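Local coordinates for protein MNMC2 (Aquifex aeolicus, PDB 3VYW) that methylates the wobble uridine of tRNA using S-adenosylmethionine, working without the oxidase domain to which such methyltransferases are usually fused, at residues N9-Y14 with N28-E33; Y39-S44 with E291-L296; A49-A52 with K56-I59. All blocks are in the same frame, centred on the assembly; numbering follows the deposited sequence.

Interaction 1. Residues N9-Y14 with N28-E33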
# COMPACT_ATOMS: atom_id res chain seq x y z
N ASN A 9 1.91 8.31 26.44
CA ASN A 9 3.10 7.85 27.08
C ASN A 9 4.15 7.59 26.06
O ASN A 9 5.29 7.87 26.27
CB ASN A 9 2.82 6.57 27.83
CG ASN A 9 2.20 6.81 29.17
OD1 ASN A 9 2.09 7.92 29.62
ND2 ASN A 9 1.78 5.75 29.79
N TYR A 10 3.75 6.99 24.97
CA TYR A 10 4.66 6.60 23.94
C TYR A 10 5.29 7.82 23.36
O TYR A 10 6.45 7.84 23.12
CB TYR A 10 3.88 5.86 22.88
CG TYR A 10 4.72 5.28 21.81
CD1 TYR A 10 4.96 3.95 21.78
CD2 TYR A 10 5.24 6.04 20.84
CE1 TYR A 10 5.71 3.40 20.80
CE2 TYR A 10 6.01 5.51 19.87
CZ TYR A 10 6.23 4.18 19.86
OH TYR A 10 6.97 3.62 18.90
N LEU A 11 4.49 8.83 23.12
CA LEU A 11 4.98 10.05 22.59
C LEU A 11 5.91 10.75 23.52
O LEU A 11 6.92 11.23 23.12
CB LEU A 11 3.83 10.99 22.30
CG LEU A 11 4.30 12.37 21.98
CD1 LEU A 11 4.92 12.38 20.62
CD2 LEU A 11 3.19 13.35 22.07
N GLU A 12 5.53 10.84 24.77
CA GLU A 12 6.35 11.50 25.73
C GLU A 12 7.63 10.75 25.81
O GLU A 12 8.68 11.29 25.88
CB GLU A 12 5.68 11.51 27.07
CG GLU A 12 4.77 12.68 27.30
CD GLU A 12 3.93 12.53 28.53
OE1 GLU A 12 3.46 13.53 29.05
OE2 GLU A 12 3.75 11.40 28.98
N SER A 13 7.53 9.46 25.81
CA SER A 13 8.69 8.67 25.92
C SER A 13 9.62 8.86 24.76
O SER A 13 10.81 8.95 24.94
CB SER A 13 8.28 7.23 26.09
OG SER A 13 9.25 6.38 25.62
N TYR A 14 9.09 8.88 23.55
CA TYR A 14 9.90 9.05 22.35
C TYR A 14 10.56 10.38 22.26
O TYR A 14 11.65 10.49 21.79
CB TYR A 14 9.08 8.78 21.11
CG TYR A 14 9.79 8.98 19.81
CD1 TYR A 14 10.76 8.12 19.39
CD2 TYR A 14 9.46 10.02 18.97
CE1 TYR A 14 11.39 8.29 18.19
CE2 TYR A 14 10.09 10.18 17.78
CZ TYR A 14 11.05 9.31 17.41
OH TYR A 14 11.67 9.47 16.23
N ASN A 28 1.31 20.23 22.56
CA ASN A 28 -0.09 19.97 22.59
C ASN A 28 -0.59 19.56 21.24
O ASN A 28 -1.36 18.66 21.12
CB ASN A 28 -0.83 21.22 23.01
CG ASN A 28 -0.78 21.46 24.49
OD1 ASN A 28 -1.05 22.55 24.94
ND2 ASN A 28 -0.44 20.45 25.25
N VAL A 29 -0.16 20.28 20.24
CA VAL A 29 -0.55 20.00 18.89
C VAL A 29 -0.09 18.67 18.37
O VAL A 29 -0.85 17.99 17.76
CB VAL A 29 -0.07 21.10 17.97
CG1 VAL A 29 -0.20 20.66 16.55
CG2 VAL A 29 -0.89 22.33 18.19
N ILE A 30 1.14 18.29 18.61
CA ILE A 30 1.59 17.01 18.17
C ILE A 30 0.80 15.93 18.82
O ILE A 30 0.43 15.01 18.18
CB ILE A 30 3.04 16.75 18.58
CG1 ILE A 30 3.96 17.83 18.07
CG2 ILE A 30 3.49 15.41 18.07
CD1 ILE A 30 3.94 17.99 16.58
N LEU A 31 0.56 16.03 20.10
CA LEU A 31 -0.20 15.01 20.77
C LEU A 31 -1.60 14.91 20.25
O LEU A 31 -2.11 13.84 20.06
CB LEU A 31 -0.23 15.24 22.27
CG LEU A 31 -1.06 14.30 23.11
CD1 LEU A 31 -0.56 12.89 23.06
CD2 LEU A 31 -1.04 14.77 24.52
N ARG A 32 -2.23 16.03 19.99
CA ARG A 32 -3.56 16.01 19.51
C ARG A 32 -3.68 15.32 18.17
O ARG A 32 -4.52 14.51 18.00
CB ARG A 32 -4.02 17.42 19.39
CG ARG A 32 -5.44 17.56 18.98
CD ARG A 32 -5.81 19.01 18.88
NE ARG A 32 -5.29 19.59 17.66
CZ ARG A 32 -4.77 20.80 17.59
NH1 ARG A 32 -4.68 21.55 18.66
NH2 ARG A 32 -4.34 21.25 16.44
N GLU A 33 -2.82 15.65 17.24
CA GLU A 33 -2.76 14.95 15.98
C GLU A 33 -2.33 13.49 16.09
O GLU A 33 -2.83 12.66 15.41
CB GLU A 33 -1.95 15.72 14.96
CG GLU A 33 -2.41 17.12 14.74
CD GLU A 33 -3.90 17.26 14.49
OE1 GLU A 33 -4.48 16.44 13.80
OE2 GLU A 33 -4.49 18.19 15.00
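L11 of helix 3-18 reaches across to I30 and L31 of helix 24-37, and its two methyl groups divide the work. The backbones are closest at L11 and L31, where the CA atoms are 7.4 Å apart. From there the L11 side chain can be followed outward. Its CB leaves the backbone in the direction of the other helix but lies within 4.5 Å of none of its atoms, and the same is true of CG. The first torsion sets CG opposite the backbone N (chi1 170°), which carries the branch across the gap, and both terminal carbons then make contact. CD2 is the more engaged of the two: it is 3.9 Å from CD1 of L31 and also 3.9 Å from CB of L31, so it sits against both the base and one tip of that leucine. The two leucine side chains cross at a slant. CD1 of L11 takes the other branch direction and stops 4.2 Å from CG2 of I30. I30 offers only this short methyl; its longer arm, ending in CD1, leads off elsewhere. Of the 113 Å² buried between the segments, L11 supplies 62 Å², more than I30 and L31 together. F27 and F34 of helix 24-37 also touch L11, extending the apolar surround along that helix. On other faces, Y10 and Y14 pack on helix 292-303. No hydrogen bond or ion pair spans the two segments, and the nearest approaches are carbon to carbon at van der Waals distance. The chemistry therefore implies packing of two consecutive N-terminal helices, away from the S-adenosylmethionine site, held here by burial of aliphatic branches without directional bonding.

Interaction 2. Residues Y39-S44 with E291-L296; sequences YNPEES and EPLEIL
Y39 and L293 form the main contact, with P41 as a smaller second partner. CE2 on the Y39 ring lies 4.0 Å from CD2 of L293 and 4.2 Å from CG of L293, so the ring meets both the branch point and one methyl of the leucine. The other methyl, CD1, is 4.4 Å from CG of P41, at the margin of van der Waals contact. L293 thus forks, one prong to the tyrosine and the other to the proline ring. No hydrogen bond crosses, and 140 Å² is buried in all.

The next shell shows how these groups are positioned. In Y39 the ring carbon CG occupies the crowded position between the backbone N and the carbonyl carbon (chi1 74°), which swings the ring nearer to the helix than its CB direction alone suggests. The loop is tied down by R3 NE, which donates to Y39 O, and by a backbone bond of N40 with T62. P41 is the second residue of a type I turn from N40 to E43, closed by a weak bond from E43 N to N40 O of 3.1 Å. On the other side, E291 is the N-cap of helix 292-303, whose first turn presents L293; a weak bond of 3.4 Å from E291 N to E294 OE1 spans that turn.

Further out, the Y39 side chain lies about 7 Å from those of N200 and E202, which bind S-adenosylmethionine, and about 8 Å from the cofactor itself. L293 also touches Y10 of helix 3-18 and F34 of helix 24-37. The contact therefore sits where the start of helix 292-303 meets the two N-terminal helices and the loop running from helix 24-37 into strand 46-50.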
# COMPACT_ATOMS: atom_id res chain seq x y z
N TYR A 39 -3.00 4.49 14.88
CA TYR A 39 -3.81 3.30 14.96
C TYR A 39 -4.04 2.79 16.37
O TYR A 39 -3.79 3.48 17.32
CB TYR A 39 -3.28 2.22 14.04
CG TYR A 39 -2.04 1.54 14.50
CD1 TYR A 39 -1.56 0.48 13.83
CD2 TYR A 39 -1.38 1.97 15.59
CE1 TYR A 39 -0.42 -0.14 14.23
CE2 TYR A 39 -0.26 1.35 16.01
CZ TYR A 39 0.21 0.29 15.32
OH TYR A 39 1.33 -0.34 15.72
N ASN A 40 -4.59 1.60 16.49
CA ASN A 40 -4.85 1.06 17.78
C ASN A 40 -3.93 -0.08 18.16
O ASN A 40 -4.28 -1.21 18.01
CB ASN A 40 -6.29 0.58 17.83
CG ASN A 40 -7.19 1.31 16.88
OD1 ASN A 40 -7.42 2.47 17.02
ND2 ASN A 40 -7.74 0.61 15.97
N PRO A 41 -2.82 0.24 18.79
CA PRO A 41 -1.77 -0.69 19.18
C PRO A 41 -2.23 -1.74 20.17
O PRO A 41 -1.70 -2.80 20.19
CB PRO A 41 -0.76 0.21 19.86
CG PRO A 41 -1.19 1.59 19.58
CD PRO A 41 -2.66 1.52 19.46
N GLU A 42 -3.18 -1.40 21.00
CA GLU A 42 -3.77 -2.35 21.92
C GLU A 42 -4.57 -3.48 21.26
O GLU A 42 -4.56 -4.58 21.74
CB GLU A 42 -4.56 -1.63 23.00
CG GLU A 42 -5.82 -0.92 22.52
CD GLU A 42 -5.56 0.29 21.63
OE1 GLU A 42 -6.50 0.76 21.01
OE2 GLU A 42 -4.43 0.75 21.56
N GLU A 43 -5.27 -3.18 20.18
CA GLU A 43 -6.06 -4.16 19.46
C GLU A 43 -5.32 -5.09 18.52
O GLU A 43 -4.21 -4.84 18.15
CB GLU A 43 -7.15 -3.46 18.70
CG GLU A 43 -7.89 -2.44 19.52
CD GLU A 43 -8.71 -3.08 20.60
OE1 GLU A 43 -8.75 -4.31 20.64
OE2 GLU A 43 -9.31 -2.36 21.41
N SER A 44 -5.97 -6.19 18.18
CA SER A 44 -5.52 -7.13 17.18
C SER A 44 -6.68 -7.93 16.68
O SER A 44 -7.73 -7.82 17.19
CB SER A 44 -4.43 -8.05 17.71
OG SER A 44 -4.86 -8.71 18.86
N GLU A 291 10.18 1.97 14.39
CA GLU A 291 8.83 1.67 14.78
C GLU A 291 7.87 2.53 14.04
O GLU A 291 8.11 3.66 13.82
CB GLU A 291 8.64 1.91 16.26
CG GLU A 291 9.39 0.97 17.15
CD GLU A 291 8.55 0.55 18.32
OE1 GLU A 291 7.64 -0.25 18.11
OE2 GLU A 291 8.77 1.02 19.44
N PRO A 292 6.75 1.96 13.71
CA PRO A 292 5.76 2.64 12.91
C PRO A 292 5.24 3.85 13.61
O PRO A 292 5.03 4.82 12.97
CB PRO A 292 4.68 1.60 12.79
CG PRO A 292 5.44 0.35 12.75
CD PRO A 292 6.68 0.52 13.54
N LEU A 293 5.03 3.80 14.89
CA LEU A 293 4.50 4.94 15.58
C LEU A 293 5.44 6.08 15.50
O LEU A 293 5.03 7.20 15.45
CB LEU A 293 4.17 4.62 17.00
CG LEU A 293 2.87 3.87 17.07
CD1 LEU A 293 2.66 3.39 18.46
CD2 LEU A 293 1.73 4.74 16.60
N GLU A 294 6.70 5.75 15.53
CA GLU A 294 7.80 6.67 15.49
C GLU A 294 7.91 7.42 14.20
O GLU A 294 8.25 8.54 14.16
CB GLU A 294 9.09 5.91 15.74
CG GLU A 294 9.53 5.92 17.19
CD GLU A 294 10.58 4.89 17.49
OE1 GLU A 294 11.21 4.41 16.57
OE2 GLU A 294 10.78 4.58 18.64
N ILE A 295 7.66 6.71 13.12
CA ILE A 295 7.71 7.26 11.80
C ILE A 295 6.65 8.28 11.66
O ILE A 295 6.83 9.29 11.08
CB ILE A 295 7.51 6.16 10.76
CG1 ILE A 295 8.75 5.30 10.70
CG2 ILE A 295 7.22 6.76 9.42
CD1 ILE A 295 8.60 4.00 9.99
N LEU A 296 5.51 7.99 12.22
CA LEU A 296 4.44 8.92 12.30
C LEU A 296 4.77 10.13 13.13
O LEU A 296 4.47 11.21 12.75
CB LEU A 296 3.18 8.24 12.82
CG LEU A 296 1.91 9.07 13.04
CD1 LEU A 296 1.45 9.73 11.78
CD2 LEU A 296 0.79 8.25 13.58

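Interaction 3. Residues A49-A52 with K56-I59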
# COMPACT_ATOMS: atom_id res chain seq x y z
N ALA A 49 -16.72 -8.27 7.44
CA ALA A 49 -17.60 -7.20 7.05
C ALA A 49 -18.10 -7.23 5.62
O ALA A 49 -17.48 -7.80 4.78
CB ALA A 49 -16.94 -5.87 7.31
N ASP A 50 -19.23 -6.59 5.39
CA ASP A 50 -19.82 -6.46 4.08
C ASP A 50 -19.18 -5.40 3.24
O ASP A 50 -18.67 -4.44 3.72
CB ASP A 50 -21.26 -6.06 4.22
CG ASP A 50 -22.17 -7.22 4.32
OD1 ASP A 50 -21.70 -8.32 4.54
OD2 ASP A 50 -23.38 -7.02 4.18
N THR A 51 -19.28 -5.56 1.94
CA THR A 51 -18.79 -4.60 1.00
C THR A 51 -19.93 -4.34 0.04
O THR A 51 -20.78 -5.16 -0.14
CB THR A 51 -17.58 -5.15 0.26
OG1 THR A 51 -16.40 -4.70 0.90
CG2 THR A 51 -17.56 -4.71 -1.13
N ALA A 52 -19.93 -3.18 -0.58
CA ALA A 52 -20.97 -2.72 -1.44
C ALA A 52 -21.21 -3.56 -2.67
O ALA A 52 -22.30 -3.69 -3.12
CB ALA A 52 -20.70 -1.30 -1.83
N LYS A 56 -16.77 -9.74 0.41
CA LYS A 56 -16.54 -9.53 1.79
C LYS A 56 -15.12 -9.10 1.97
O LYS A 56 -14.29 -9.32 1.14
CB LYS A 56 -16.75 -10.81 2.57
CG LYS A 56 -18.15 -11.36 2.57
CD LYS A 56 -19.10 -10.49 3.37
CE LYS A 56 -20.43 -11.15 3.56
NZ LYS A 56 -20.29 -12.29 4.48
N THR A 57 -14.87 -8.50 3.10
CA THR A 57 -13.60 -7.99 3.50
C THR A 57 -13.54 -8.21 4.99
O THR A 57 -14.50 -8.60 5.59
CB THR A 57 -13.51 -6.50 3.18
OG1 THR A 57 -12.17 -6.08 3.26
CG2 THR A 57 -14.29 -5.73 4.13
N LEU A 58 -12.41 -7.93 5.59
CA LEU A 58 -12.32 -7.98 7.01
C LEU A 58 -11.92 -6.62 7.47
O LEU A 58 -11.33 -5.88 6.74
CB LEU A 58 -11.26 -8.96 7.44
CG LEU A 58 -11.36 -10.35 6.88
CD1 LEU A 58 -10.11 -11.11 7.21
CD2 LEU A 58 -12.55 -11.04 7.46
N ILE A 59 -12.22 -6.32 8.71
CA ILE A 59 -11.71 -5.13 9.34
C ILE A 59 -10.57 -5.57 10.18
O ILE A 59 -10.68 -6.51 10.90
CB ILE A 59 -12.71 -4.49 10.29
CG1 ILE A 59 -14.04 -4.26 9.61
CG2 ILE A 59 -12.17 -3.18 10.78
CD1 ILE A 59 -14.04 -3.12 8.65
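A49 and T57 are joined by a reciprocal pair of backbone hydrogen bonds, which makes them an antiparallel hydrogen-bonded pair. A49 N donates to T57 O over 2.9 Å, and T57 N returns a bond to A49 O over 3.2 Å; the N-H...O angles of 156° and 166° show that both are fairly straight. A49 O has a further, weaker neighbour in the CA-H of K56, with CA at 3.6 Å. Two other carbonyls have partners outside the segments: D50 O is bonded by Q70 NE2 and K56 O by the hydroxyl of Y109, a residue that binds S-adenosylmethionine. The T57 hydroxyl, OG1, is bonded to H68 N, while its methyl CG2 is 4.0 Å from OG1 of T51.

D50 and K56 run side by side, and the carboxylate meets carbon rather than nitrogen: OD1 is 3.3 Å from CE of K56 but 4.2 Å from NZ. The opposite charges are thus close without forming a salt bridge, and any attraction is probably modest. On the face shared by the A49 and T57 side chains, CB of A49 rests 4.0 Å from CG1 of I59.

The T57 side chain is about 7 Å from the bound cofactor. Reciprocal bonds mark adjacent antiparallel strands; because 46-50 and 56-60 are consecutive and joined by a short connection, they form a beta hairpin, part of a three-stranded sheet beside the S-adenosylmethionine pocket.

How the interactions relate
Interactions 1 and 2 adjoin, their centres 13 Å apart: Y10 and Y14 pack on the start of helix 292-303, and Y10 OH forms a weak hydrogen bond with E291 OE2 (3.2 Å). Interaction 1 is buried and lies farthest from the chain centre, at about 26 Å; interactions 2 and 3 are partly buried and nearer, at about 16 and 18 Å. Aliphatic packing alone carries interaction 1, an aromatic ring and a proline enter in interaction 2, and backbone hydrogen bonds define interaction 3. Interaction 3 joins strands close in sequence, whereas interaction 2 bridges 246 intervening residues. Interactions 2 and 3 approach the cofactor pocket; interaction 1 is remote from it.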